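Local coordinates for protein arginine kinase (Anthopleura japonica, PDB 4RF6) that catalyses the reversible transfer of the terminal phosphate of ATP to L-arginine, giving phosphoarginine and ADP, through two fused phosphagen kinase repeats, at residues A[215-220]-A[224-229]; A[235-240]-A[258-263]; A[64-69]-A[202-207]; A[125-130]-A[357-362]. All blocks are in the same frame, centred on the assembly; numbering follows the deposited sequence.

How the contacts relate
All four contacts lie in the first repeat and are largely buried. Contacts 1, 2 and 4 reach its eight-stranded antiparallel sheet: contact 1 within the sheet, contacts 2 and 4 between helix and sheet. Contact 3 sits farther from the chain centre, where two helix ends meet and A204 is partly exposed. Contact 1 is strand pairing, rich in backbone hydrogen bonds; contacts 2 and 4 use side chains alone, aliphatic in contact 2, aromatic, sulfur and glutamate in contact 4. Strand 225-229 of contact 1 bonds to strand 235-242 of contact 2, whose M240 packs on T130 of contact 4. R215 NH1 of contact 1 makes a weak hydrogen bond to I207 O of contact 3.

Contact 1 (A[215-220]-A[224-229]); sequences RGIYHN and TFLVWL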
loop_
_atom_site.group_PDB
_atom_site.type_symbol
_atom_site.label_atom_id
_atom_site.label_comp_id
_atom_site.label_asym_id
_atom_site.label_seq_id
_atom_site.Cartn_x
_atom_site.Cartn_y
_atom_site.Cartn_z
ATOM N N ARG A 215 -13.418 10.975 23.674
ATOM C CA ARG A 215 -13.037 10.175 22.511
ATOM C C ARG A 215 -11.804 10.770 21.851
ATOM O O ARG A 215 -11.622 11.997 21.838
ATOM C CB ARG A 215 -14.170 10.095 21.488
ATOM C CG ARG A 215 -15.266 9.091 21.819
ATOM C CD ARG A 215 -16.182 9.607 22.915
ATOM N NE ARG A 215 -17.355 8.756 23.111
ATOM C CZ ARG A 215 -18.389 9.081 23.877
ATOM N NH1 ARG A 215 -19.415 8.247 23.998
ATOM N NH2 ARG A 215 -18.399 10.242 24.517
ATOM N N GLY A 216 -10.952 9.911 21.304
ATOM C CA GLY A 216 -9.725 10.386 20.701
ATOM C C GLY A 216 -9.065 9.374 19.792
ATOM O O GLY A 216 -9.420 8.192 19.778
ATOM N N ILE A 217 -8.085 9.855 19.037
ATOM C CA ILE A 217 -7.363 9.037 18.076
ATOM C C ILE A 217 -5.857 9.243 18.237
ATOM O O ILE A 217 -5.383 10.382 18.258
ATOM C CB ILE A 217 -7.797 9.397 16.646
ATOM C CG1 ILE A 217 -9.270 9.032 16.438
ATOM C CG2 ILE A 217 -6.923 8.700 15.616
ATOM C CD1 ILE A 217 -9.874 9.591 15.166
ATOM N N TYR A 218 -5.115 8.145 18.375
ATOM C CA TYR A 218 -3.653 8.188 18.402
ATOM C C TYR A 218 -3.104 7.363 17.247
ATOM O O TYR A 218 -3.600 6.267 16.970
ATOM C CB TYR A 218 -3.118 7.623 19.723
ATOM C CG TYR A 218 -1.598 7.575 19.836
ATOM C CD1 TYR A 218 -0.890 8.631 20.401
ATOM C CD2 TYR A 218 -0.878 6.464 19.401
ATOM C CE1 TYR A 218 0.494 8.593 20.512
ATOM C CE2 TYR A 218 0.506 6.413 19.507
ATOM C CZ TYR A 218 1.183 7.481 20.062
ATOM O OH TYR A 218 2.552 7.437 20.173
ATOM N N HIS A 219 -2.085 7.884 16.570
ATOM C CA HIS A 219 -1.363 7.073 15.594
ATOM C C HIS A 219 0.131 7.370 15.634
ATOM O O HIS A 219 0.541 8.488 15.963
ATOM C CB HIS A 219 -1.931 7.263 14.180
ATOM C CG HIS A 219 -1.653 8.609 13.586
ATOM N ND1 HIS A 219 -0.407 8.978 13.123
ATOM C CD2 HIS A 219 -2.467 9.670 13.364
ATOM C CE1 HIS A 219 -0.464 10.213 12.649
ATOM N NE2 HIS A 219 -1.702 10.654 12.786
ATOM N N ASN A 220 0.948 6.370 15.322
ATOM C CA ASN A 220 2.389 6.597 15.256
ATOM C C ASN A 220 2.752 7.355 13.981
ATOM O O ASN A 220 1.925 7.475 13.068
ATOM C CB ASN A 220 3.174 5.286 15.369
ATOM C CG ASN A 220 2.920 4.342 14.205
ATOM O OD1 ASN A 220 1.995 4.541 13.418
ATOM N ND2 ASN A 220 3.740 3.293 14.101
ATOM N N THR A 224 1.405 3.086 11.186
ATOM C CA THR A 224 1.286 1.640 11.168
ATOM C C THR A 224 0.742 1.167 12.513
ATOM O O THR A 224 0.699 -0.034 12.806
ATOM C CB THR A 224 2.639 0.989 10.876
ATOM O OG1 THR A 224 3.596 1.431 11.847
ATOM C CG2 THR A 224 3.122 1.382 9.476
ATOM N N PHE A 225 0.332 2.134 13.326
ATOM C CA PHE A 225 -0.222 1.865 14.641
ATOM C C PHE A 225 -1.294 2.903 14.915
ATOM O O PHE A 225 -1.047 4.106 14.774
ATOM C CB PHE A 225 0.871 1.936 15.707
ATOM C CG PHE A 225 0.358 1.755 17.104
ATOM C CD1 PHE A 225 0.077 0.486 17.594
ATOM C CD2 PHE A 225 0.148 2.854 17.925
ATOM C CE1 PHE A 225 -0.405 0.313 18.881
ATOM C CE2 PHE A 225 -0.331 2.693 19.212
ATOM C CZ PHE A 225 -0.610 1.421 19.692
ATOM N N LEU A 226 -2.483 2.440 15.291
ATOM C CA LEU A 226 -3.631 3.321 15.468
ATOM C C LEU A 226 -4.432 2.906 16.693
ATOM O O LEU A 226 -4.682 1.714 16.906
ATOM C CB LEU A 226 -4.524 3.266 14.224
ATOM C CG LEU A 226 -5.895 3.939 14.289
ATOM C CD1 LEU A 226 -5.727 5.448 14.354
ATOM C CD2 LEU A 226 -6.765 3.540 13.097
ATOM N N VAL A 227 -4.825 3.888 17.503
ATOM C CA VAL A 227 -5.672 3.631 18.663
ATOM C C VAL A 227 -6.947 4.468 18.576
ATOM O O VAL A 227 -6.883 5.683 18.381
ATOM C CB VAL A 227 -4.955 3.961 19.994
ATOM C CG1 VAL A 227 -5.884 3.710 21.180
ATOM C CG2 VAL A 227 -3.661 3.154 20.142
ATOM N N TRP A 228 -8.100 3.817 18.700
ATOM C CA TRP A 228 -9.348 4.537 18.918
ATOM C C TRP A 228 -9.654 4.512 20.401
ATOM O O TRP A 228 -9.665 3.450 21.034
ATOM C CB TRP A 228 -10.498 3.930 18.122
ATOM C CG TRP A 228 -10.442 4.283 16.673
ATOM C CD1 TRP A 228 -9.486 5.038 16.045
ATOM C CD2 TRP A 228 -11.373 3.897 15.651
ATOM N NE1 TRP A 228 -9.769 5.145 14.704
ATOM C CE2 TRP A 228 -10.928 4.449 14.436
ATOM C CE3 TRP A 228 -12.549 3.131 15.650
ATOM C CZ2 TRP A 228 -11.610 4.267 13.227
ATOM C CZ3 TRP A 228 -13.229 2.950 14.448
ATOM C CH2 TRP A 228 -12.757 3.513 13.258
ATOM N N LEU A 229 -9.883 5.688 20.959
ATOM C CA LEU A 229 -10.050 5.817 22.400
ATOM C C LEU A 229 -11.514 6.076 22.719
ATOM O O LEU A 229 -12.092 7.054 22.234
ATOM C CB LEU A 229 -9.167 6.956 22.905
ATOM C CG LEU A 229 -8.955 7.191 24.393
ATOM C CD1 LEU A 229 -8.928 5.881 25.156
ATOM C CD2 LEU A 229 -7.650 7.961 24.608
#
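Y218 and F225 meet diagonally across a beta hairpin whose two strands, 216-220 and 225-229, run antiparallel in the catalytic sheet of the phosphagen kinase fold. Their rings touch edge to edge, CD2 of Y218 lying 3.8 Å from CE2 of F225. With CG anti to N in both (chi1 178° for Y218 and 176° for F225), the rings swing along the same face until their edges meet at a slant. There Y218 also packs CB to CB with V227, while its hydroxyl reaches the carbonyl of L170. The other face carries I217, H219, L226 and W228. I217 splits its two branches: CG2 meets CD1 of L226 at 3.7 Å, and CG1 lies alongside the indole at CD1 of W228. That indole touches R236, a predicted ATP-binding residue, on the neighbouring strand, and its NE1 bonds to the carbonyl of F193. H219 turns away from the partner strand, toward F193 and Y175; its ND1 makes an almost straight bond, in the imidazole plane, that meets the N220 carbonyl from above the carbonyl plane. Pairs of backbone bonds join G216 to L229 and Y218 to V227, the shortest from V227 N to Y218 O at 2.7 Å, and N220 N adds one to F225 O. At the turn, N220 OD1 takes the N-H of T224 on a lone pair at 2.7 Å and, more weakly, that of F225. ND2 bonds to D169 O and, nearly straight (173° at the hydrogen), to T224 OG1 2.9 Å away.

Contact 2 (A[235-240]-A[258-263]); sequences LRIISM and NEIDKK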
loop_
_atom_site.group_PDB
_atom_site.type_symbol
_atom_site.label_atom_id
_atom_site.label_comp_id
_atom_site.label_asym_id
_atom_site.label_seq_id
_atom_site.Cartn_x
_atom_site.Cartn_y
_atom_site.Cartn_z
ATOM N N LEU A 235 -10.581 0.977 24.531
ATOM C CA LEU A 235 -9.486 0.956 23.581
ATOM C C LEU A 235 -9.779 0.032 22.411
ATOM O O LEU A 235 -10.211 -1.115 22.598
ATOM C CB LEU A 235 -8.196 0.502 24.268
ATOM C CG LEU A 235 -7.731 1.358 25.443
ATOM C CD1 LEU A 235 -6.765 0.592 26.335
ATOM C CD2 LEU A 235 -7.076 2.615 24.927
ATOM N N ARG A 236 -9.554 0.547 21.208
ATOM C CA ARG A 236 -9.443 -0.285 20.025
ATOM C C ARG A 236 -8.053 -0.030 19.459
ATOM O O ARG A 236 -7.758 1.063 18.968
ATOM C CB ARG A 236 -10.509 0.053 18.985
ATOM C CG ARG A 236 -10.512 -0.940 17.825
ATOM C CD ARG A 236 -11.344 -0.469 16.650
ATOM N NE ARG A 236 -12.776 -0.524 16.925
ATOM C CZ ARG A 236 -13.714 -0.486 15.984
ATOM N NH1 ARG A 236 -13.365 -0.405 14.706
ATOM N NH2 ARG A 236 -15.001 -0.538 16.314
ATOM N N ILE A 237 -7.197 -1.041 19.546
ATOM C CA ILE A 237 -5.785 -0.895 19.223
ATOM C C ILE A 237 -5.441 -1.696 17.976
ATOM O O ILE A 237 -5.626 -2.915 17.946
ATOM C CB ILE A 237 -4.924 -1.380 20.390
ATOM C CG1 ILE A 237 -5.370 -0.699 21.687
ATOM C CG2 ILE A 237 -3.458 -1.118 20.111
ATOM C CD1 ILE A 237 -4.950 -1.435 22.965
ATOM N N ILE A 238 -4.933 -1.008 16.953
ATOM C CA ILE A 238 -4.682 -1.633 15.658
ATOM C C ILE A 238 -3.242 -1.457 15.214
ATOM O O ILE A 238 -2.701 -0.349 15.245
ATOM C CB ILE A 238 -5.598 -1.036 14.564
ATOM C CG1 ILE A 238 -7.057 -1.052 15.018
ATOM C CG2 ILE A 238 -5.431 -1.780 13.242
ATOM C CD1 ILE A 238 -7.797 0.245 14.737
ATOM N N SER A 239 -2.624 -2.556 14.793
ATOM C CA SER A 239 -1.311 -2.499 14.170
ATOM C C SER A 239 -1.483 -2.988 12.740
ATOM O O SER A 239 -2.119 -4.018 12.510
ATOM C CB SER A 239 -0.319 -3.378 14.923
ATOM O OG SER A 239 0.949 -3.367 14.298
ATOM N N MET A 240 -0.942 -2.249 11.773
ATOM C CA MET A 240 -1.176 -2.588 10.371
ATOM C C MET A 240 -0.119 -2.019 9.441
ATOM O O MET A 240 0.492 -0.987 9.725
ATOM C CB MET A 240 -2.566 -2.106 9.925
ATOM C CG MET A 240 -2.706 -0.591 9.789
ATOM S SD MET A 240 -2.652 0.258 11.380
ATOM C CE MET A 240 -2.890 1.970 10.880
ATOM N N ASN A 258 1.109 -4.261 25.960
ATOM C CA ASN A 258 1.738 -4.661 27.216
ATOM C C ASN A 258 2.145 -3.463 28.079
ATOM O O ASN A 258 2.037 -3.507 29.306
ATOM C CB ASN A 258 2.926 -5.597 26.951
ATOM C CG ASN A 258 2.489 -6.985 26.509
ATOM O OD1 ASN A 258 1.426 -7.465 26.899
ATOM N ND2 ASN A 258 3.310 -7.636 25.691
ATOM N N GLU A 259 2.598 -2.389 27.437
ATOM C CA GLU A 259 2.947 -1.162 28.152
ATOM C C GLU A 259 1.721 -0.531 28.815
ATOM O O GLU A 259 1.764 -0.130 29.982
ATOM C CB GLU A 259 3.625 -0.153 27.217
ATOM C CG GLU A 259 3.916 1.200 27.863
ATOM C CD GLU A 259 4.814 1.101 29.092
ATOM O OE1 GLU A 259 5.572 0.114 29.212
ATOM O OE2 GLU A 259 4.762 2.019 29.939
ATOM N N ILE A 260 0.629 -0.443 28.062
ATOM C CA ILE A 260 -0.637 0.026 28.607
ATOM C C ILE A 260 -1.075 -0.894 29.749
ATOM O O ILE A 260 -1.470 -0.424 30.816
ATOM C CB ILE A 260 -1.733 0.089 27.524
ATOM C CG1 ILE A 260 -1.402 1.153 26.475
ATOM C CG2 ILE A 260 -3.086 0.379 28.150
ATOM C CD1 ILE A 260 -2.324 1.140 25.248
ATOM N N ASP A 261 -0.991 -2.204 29.518
ATOM C CA ASP A 261 -1.359 -3.198 30.523
ATOM C C ASP A 261 -0.551 -2.986 31.805
ATOM O O ASP A 261 -1.113 -2.903 32.902
ATOM C CB ASP A 261 -1.127 -4.616 29.978
ATOM C CG ASP A 261 -1.816 -5.692 30.813
ATOM O OD1 ASP A 261 -2.255 -5.389 31.944
ATOM O OD2 ASP A 261 -1.911 -6.845 30.331
ATOM N N LYS A 262 0.768 -2.894 31.651
ATOM C CA LYS A 262 1.677 -2.658 32.771
ATOM C C LYS A 262 1.276 -1.436 33.605
ATOM O O LYS A 262 1.135 -1.525 34.826
ATOM C CB LYS A 262 3.102 -2.473 32.241
ATOM C CG LYS A 262 4.112 -2.042 33.291
ATOM C CD LYS A 262 5.406 -1.571 32.640
ATOM C CE LYS A 262 6.609 -1.904 33.504
ATOM N NZ LYS A 262 7.887 -1.533 32.835
ATOM N N LYS A 263 1.081 -0.304 32.936
ATOM C CA LYS A 263 0.817 0.955 33.619
ATOM C C LYS A 263 -0.623 1.094 34.110
ATOM O O LYS A 263 -0.880 1.794 35.092
ATOM C CB LYS A 263 1.167 2.134 32.707
ATOM C CG LYS A 263 2.653 2.259 32.376
ATOM C CD LYS A 263 3.470 2.593 33.627
ATOM C CE LYS A 263 4.956 2.744 33.314
ATOM N NZ LYS A 263 5.187 3.724 32.216
#
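Strand 235-240 and helical segment 258-263 approach each other without any backbone contact, the nearest CA pair, L235 and I260, being 10.2 Å apart. Side chains bridge that gap. I260 points from the helix at the sheet and divides its reach between two strand residues on the same face of the sheet. Its CG2 branch comes within 4.1 Å of CD1 of L235, the two side chains running antiparallel past one another. The longer CG1 arm, with CG1 anti to the carbonyl carbon (chi1 -66°), carries CD1 to within 4.3 Å of CD1 of I237. R236, between them in sequence, projects to the other face, where it makes a salt bridge with E231 and is predicted to bind ATP. The same helix, 246-264, continues the cover over I237 with L253 and V257, and helix 149-163 adds V159 against L235 and V162 against I260. Away from the strand, K263 NZ and E259 OE2 form a salt bridge of 2.9 Å within the helix. With three buried aliphatic residues and no hydrogen bond between the segments, the helix is held to the sheet here by dispersion and the hydrophobic effect, while the charged E259-K263 pair keeps to the more exposed part of the helix surface.

Contact 3 (A[64-69]-A[202-207]); sequences GVVNLD and LEAAGI
Two helix ends face each other here: residues 64-66 finish helix 57-66, segment 202-207 carries the end of helix 200-205, and the backbones come nearest at V66 and A204, 6.6 Å between CA atoms. N67 is the first residue to leave the first helix. The second ends in a Schellman motif, with G206 at positive phi (90°) and its backbone N bonded to E203 O, while I207 N reaches back 3.0 Å to L202 O. The side-chain meeting is small and centred on one methyl group. With CG1 of V66 anti to the backbone N (chi1 169°), A204 CB rests against the valine's CB and both its branches almost equally, 3.7 Å from CB and 3.8 Å from CG1 and CG2. N67 flanks the same methyl in plain packing, its ND2 lying 3.9 Å from A204 CB. The amide's bonds go elsewhere, ND2 to the carbonyl of S63 and OD1 to R200. R200, at the start of helix 200-205, also holds D69 in a salt bridge; at the end of that helix, the carbonyl of A204 is taken by ND2 of N62. A10 and A5 add to the packing about V66. This is a helix-end to helix-end junction between the N-terminal and catalytic family regions of a phosphagen kinase repeat, close to Y75, a substrate-binding residue by similarity.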
loop_
_atom_site.group_PDB
_atom_site.type_symbol
_atom_site.label_atom_id
_atom_site.label_comp_id
_atom_site.label_asym_id
_atom_site.label_seq_id
_atom_site.Cartn_x
_atom_site.Cartn_y
_atom_site.Cartn_z
ATOM N N GLY A 64 -30.652 -4.562 20.764
ATOM C CA GLY A 64 -31.215 -5.680 20.027
ATOM C C GLY A 64 -32.716 -5.599 19.805
ATOM O O GLY A 64 -33.258 -6.291 18.937
ATOM N N VAL A 65 -33.393 -4.770 20.595
ATOM C CA VAL A 65 -34.825 -4.551 20.419
ATOM C C VAL A 65 -35.060 -3.358 19.494
ATOM O O VAL A 65 -35.938 -3.394 18.625
ATOM C CB VAL A 65 -35.538 -4.305 21.758
ATOM C CG1 VAL A 65 -37.045 -4.304 21.556
ATOM C CG2 VAL A 65 -35.145 -5.367 22.776
ATOM N N VAL A 66 -34.271 -2.302 19.694
ATOM C CA VAL A 66 -34.319 -1.127 18.829
ATOM C C VAL A 66 -33.953 -1.529 17.406
ATOM O O VAL A 66 -34.629 -1.151 16.447
ATOM C CB VAL A 66 -33.358 -0.021 19.313
ATOM C CG1 VAL A 66 -33.215 1.084 18.262
ATOM C CG2 VAL A 66 -33.833 0.559 20.638
ATOM N N ASN A 67 -32.881 -2.305 17.284
ATOM C CA ASN A 67 -32.418 -2.801 15.996
ATOM C C ASN A 67 -32.720 -4.288 15.862
ATOM O O ASN A 67 -31.875 -5.132 16.167
ATOM C CB ASN A 67 -30.915 -2.553 15.837
ATOM C CG ASN A 67 -30.526 -1.117 16.143
ATOM O OD1 ASN A 67 -30.763 -0.214 15.341
ATOM N ND2 ASN A 67 -29.925 -0.901 17.311
ATOM N N LEU A 68 -33.930 -4.597 15.402
ATOM C CA LEU A 68 -34.411 -5.976 15.320
ATOM C C LEU A 68 -33.585 -6.848 14.374
ATOM O O LEU A 68 -33.616 -8.078 14.466
ATOM C CB LEU A 68 -35.884 -5.994 14.902
ATOM C CG LEU A 68 -36.869 -5.446 15.935
ATOM C CD1 LEU A 68 -38.248 -5.259 15.322
ATOM C CD2 LEU A 68 -36.940 -6.357 17.161
ATOM N N ASP A 69 -32.846 -6.206 13.472
ATOM C CA ASP A 69 -32.015 -6.918 12.506
ATOM C C ASP A 69 -30.660 -7.343 13.085
ATOM O O ASP A 69 -29.812 -7.884 12.366
ATOM C CB ASP A 69 -31.804 -6.056 11.261
ATOM C CG ASP A 69 -31.130 -4.734 11.574
ATOM O OD1 ASP A 69 -31.406 -4.161 12.650
ATOM O OD2 ASP A 69 -30.325 -4.266 10.741
ATOM N N LEU A 202 -24.808 1.350 18.360
ATOM C CA LEU A 202 -24.103 1.925 19.508
ATOM C C LEU A 202 -24.979 2.947 20.231
ATOM O O LEU A 202 -24.971 3.039 21.468
ATOM C CB LEU A 202 -22.796 2.581 19.061
ATOM C CG LEU A 202 -21.822 1.670 18.321
ATOM C CD1 LEU A 202 -20.481 2.359 18.134
ATOM C CD2 LEU A 202 -21.653 0.356 19.059
ATOM N N GLU A 203 -25.733 3.713 19.448
ATOM C CA GLU A 203 -26.695 4.666 19.996
ATOM C C GLU A 203 -27.645 3.979 20.980
ATOM O O GLU A 203 -27.767 4.388 22.134
ATOM C CB GLU A 203 -27.486 5.321 18.857
ATOM C CG GLU A 203 -28.589 6.265 19.315
ATOM C CD GLU A 203 -28.059 7.518 19.987
ATOM O OE1 GLU A 203 -26.881 7.873 19.764
ATOM O OE2 GLU A 203 -28.829 8.146 20.741
ATOM N N ALA A 204 -28.300 2.915 20.525
ATOM C CA ALA A 204 -29.279 2.210 21.352
ATOM C C ALA A 204 -28.637 1.478 22.534
ATOM O O ALA A 204 -29.311 1.148 23.515
ATOM C CB ALA A 204 -30.096 1.245 20.503
ATOM N N ALA A 205 -27.338 1.215 22.428
ATOM C CA ALA A 205 -26.595 0.523 23.479
ATOM C C ALA A 205 -26.233 1.463 24.629
ATOM O O ALA A 205 -25.820 1.011 25.704
ATOM C CB ALA A 205 -25.340 -0.101 22.901
ATOM N N GLY A 206 -26.376 2.767 24.389
ATOM C CA GLY A 206 -26.034 3.779 25.375
ATOM C C GLY A 206 -24.585 4.218 25.256
ATOM O O GLY A 206 -24.075 4.964 26.096
ATOM N N ILE A 207 -23.923 3.758 24.197
ATOM C CA ILE A 207 -22.486 3.973 24.017
ATOM C C ILE A 207 -22.153 5.407 23.576
ATOM O O ILE A 207 -21.070 5.927 23.874
ATOM C CB ILE A 207 -21.896 2.895 23.066
ATOM C CG1 ILE A 207 -21.841 1.548 23.794
ATOM C CG2 ILE A 207 -20.502 3.267 22.552
ATOM C CD1 ILE A 207 -21.480 0.360 22.901
#

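Contact 4 (A[125-130]-A[357-362]); sequences RYIRST and ALMELE
A Met-aromatic contact sets this meeting apart: the sulfur of M359 stands 5.0 Å from the centroid of the Y126 ring, at a slant 58° off the ring normal. The methionine and tyrosine side chains cross at about a right angle. M359 extends with CG anti to the backbone N (chi1 -172°), which brings CG to 3.8 Å and SD to 3.9 Å from CD2 of Y126; only the terminal methyl bends off this line. The same SD also meets CD1 of I127, at 4.2 Å. One turn further along the helix, E362 comes obliquely to the same side of the ring plane as M359 but at other carbons, its CG 3.5 Å from CE1 of Y126, with carboxylate and ring planes 66° apart. The carboxylate itself is spoken for elsewhere, OE2 by H296 ND1 and OE1 by the backbone N of A297. Y126 lies just before strand 127-136, and D121 OD2 accepts the backbone N-H groups of both Y126 and I127. Beyond them R128 and S129 both face H291 in a classic beta bulge, and S129 and T130 belong to the predicted ATP site. Helix 344-370 is thus joined to the start of a central strand by hydrocarbon, sulfur and ring contacts with no hydrogen bond between the segments; the glutamate adds its aliphatic stem to the packing and spends its charged end on the H296 region.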
loop_
_atom_site.group_PDB
_atom_site.type_symbol
_atom_site.label_atom_id
_atom_site.label_comp_id
_atom_site.label_asym_id
_atom_site.label_seq_id
_atom_site.Cartn_x
_atom_site.Cartn_y
_atom_site.Cartn_z
ATOM N N ARG A 125 4.463 -10.937 -3.778
ATOM C CA ARG A 125 3.925 -11.653 -4.926
ATOM C C ARG A 125 2.470 -12.066 -4.718
ATOM O O ARG A 125 1.745 -12.317 -5.689
ATOM C CB ARG A 125 4.761 -12.904 -5.220
ATOM C CG ARG A 125 6.216 -12.640 -5.620
ATOM C CD ARG A 125 6.978 -13.958 -5.766
ATOM N NE ARG A 125 8.345 -13.767 -6.237
ATOM C CZ ARG A 125 8.700 -13.774 -7.518
ATOM N NH1 ARG A 125 7.785 -13.964 -8.463
ATOM N NH2 ARG A 125 9.967 -13.591 -7.857
ATOM N N TYR A 126 2.039 -12.137 -3.459
ATOM C CA TYR A 126 0.703 -12.637 -3.135
ATOM C C TYR A 126 -0.033 -11.799 -2.094
ATOM O O TYR A 126 -1.179 -11.396 -2.305
ATOM C CB TYR A 126 0.784 -14.096 -2.660
ATOM C CG TYR A 126 1.471 -14.989 -3.659
ATOM C CD1 TYR A 126 0.802 -15.428 -4.793
ATOM C CD2 TYR A 126 2.793 -15.370 -3.484
ATOM C CE1 TYR A 126 1.428 -16.232 -5.721
ATOM C CE2 TYR A 126 3.433 -16.173 -4.410
ATOM C CZ TYR A 126 2.743 -16.603 -5.525
ATOM O OH TYR A 126 3.365 -17.407 -6.453
ATOM N N ILE A 127 0.632 -11.550 -0.971
ATOM C CA ILE A 127 0.016 -10.871 0.162
ATOM C C ILE A 127 0.124 -9.356 -0.013
ATOM O O ILE A 127 1.174 -8.840 -0.409
ATOM C CB ILE A 127 0.660 -11.334 1.494
ATOM C CG1 ILE A 127 0.450 -12.839 1.691
ATOM C CG2 ILE A 127 0.103 -10.556 2.673
ATOM C CD1 ILE A 127 1.208 -13.428 2.881
ATOM N N ARG A 128 -0.968 -8.645 0.265
ATOM C CA ARG A 128 -1.011 -7.211 0.014
ATOM C C ARG A 128 -0.954 -6.390 1.295
ATOM O O ARG A 128 -0.365 -5.304 1.320
ATOM C CB ARG A 128 -2.251 -6.854 -0.811
ATOM C CG ARG A 128 -2.184 -7.379 -2.238
ATOM C CD ARG A 128 -3.430 -7.052 -3.035
ATOM N NE ARG A 128 -3.255 -7.406 -4.443
ATOM C CZ ARG A 128 -4.003 -6.936 -5.433
ATOM N NH1 ARG A 128 -4.987 -6.085 -5.178
ATOM N NH2 ARG A 128 -3.762 -7.314 -6.681
ATOM N N SER A 129 -1.551 -6.908 2.361
ATOM C CA SER A 129 -1.603 -6.163 3.613
ATOM C C SER A 129 -1.902 -7.063 4.802
ATOM O O SER A 129 -2.475 -8.143 4.653
ATOM C CB SER A 129 -2.646 -5.044 3.526
ATOM O OG SER A 129 -3.940 -5.573 3.287
ATOM N N THR A 130 -1.515 -6.593 5.985
ATOM C CA THR A 130 -1.657 -7.350 7.218
ATOM C C THR A 130 -2.146 -6.400 8.310
ATOM O O THR A 130 -1.689 -5.253 8.390
ATOM C CB THR A 130 -0.311 -7.983 7.619
ATOM O OG1 THR A 130 0.086 -8.933 6.619
ATOM C CG2 THR A 130 -0.418 -8.690 8.966
ATOM N N ALA A 357 -0.177 -21.894 4.108
ATOM C CA ALA A 357 -0.694 -23.071 3.415
ATOM C C ALA A 357 -1.448 -22.661 2.157
ATOM O O ALA A 357 -1.285 -23.275 1.100
ATOM C CB ALA A 357 -1.593 -23.875 4.334
ATOM N N LEU A 358 -2.279 -21.628 2.283
ATOM C CA LEU A 358 -3.011 -21.070 1.147
ATOM C C LEU A 358 -2.060 -20.491 0.102
ATOM O O LEU A 358 -2.306 -20.607 -1.103
ATOM C CB LEU A 358 -3.994 -19.986 1.605
ATOM C CG LEU A 358 -5.177 -20.398 2.485
ATOM C CD1 LEU A 358 -5.914 -19.186 3.017
ATOM C CD2 LEU A 358 -6.139 -21.285 1.716
ATOM N N MET A 359 -0.982 -19.861 0.561
ATOM C CA MET A 359 -0.002 -19.286 -0.354
ATOM C C MET A 359 0.761 -20.378 -1.110
ATOM O O MET A 359 0.975 -20.270 -2.317
ATOM C CB MET A 359 0.968 -18.348 0.380
ATOM C CG MET A 359 1.893 -17.570 -0.553
ATOM S SD MET A 359 2.855 -16.286 0.283
ATOM C CE MET A 359 4.149 -17.271 1.035
ATOM N N GLU A 360 1.154 -21.436 -0.406
ATOM C CA GLU A 360 1.862 -22.548 -1.038
ATOM C C GLU A 360 1.010 -23.253 -2.094
ATOM O O GLU A 360 1.537 -23.789 -3.074
ATOM C CB GLU A 360 2.365 -23.539 0.013
ATOM C CG GLU A 360 3.544 -23.021 0.828
ATOM C CD GLU A 360 4.809 -22.868 -0.004
ATOM O OE1 GLU A 360 4.980 -23.637 -0.974
ATOM O OE2 GLU A 360 5.632 -21.979 0.309
ATOM N N LEU A 361 -0.305 -23.238 -1.893
ATOM C CA LEU A 361 -1.250 -23.746 -2.886
ATOM C C LEU A 361 -1.223 -22.899 -4.156
ATOM O O LEU A 361 -1.160 -23.431 -5.266
ATOM C CB LEU A 361 -2.674 -23.760 -2.326
ATOM C CG LEU A 361 -3.160 -24.912 -1.447
ATOM C CD1 LEU A 361 -4.674 -24.832 -1.297
ATOM C CD2 LEU A 361 -2.746 -26.267 -2.018
ATOM N N GLU A 362 -1.292 -21.580 -3.986
ATOM C CA GLU A 362 -1.211 -20.653 -5.112
ATOM C C GLU A 362 0.118 -20.829 -5.853
ATOM O O GLU A 362 0.158 -20.837 -7.086
ATOM C CB GLU A 362 -1.364 -19.206 -4.626
ATOM C CG GLU A 362 -1.503 -18.169 -5.743
ATOM C CD GLU A 362 -2.822 -18.279 -6.480
ATOM O OE1 GLU A 362 -3.764 -18.872 -5.916
ATOM O OE2 GLU A 362 -2.916 -17.776 -7.620
#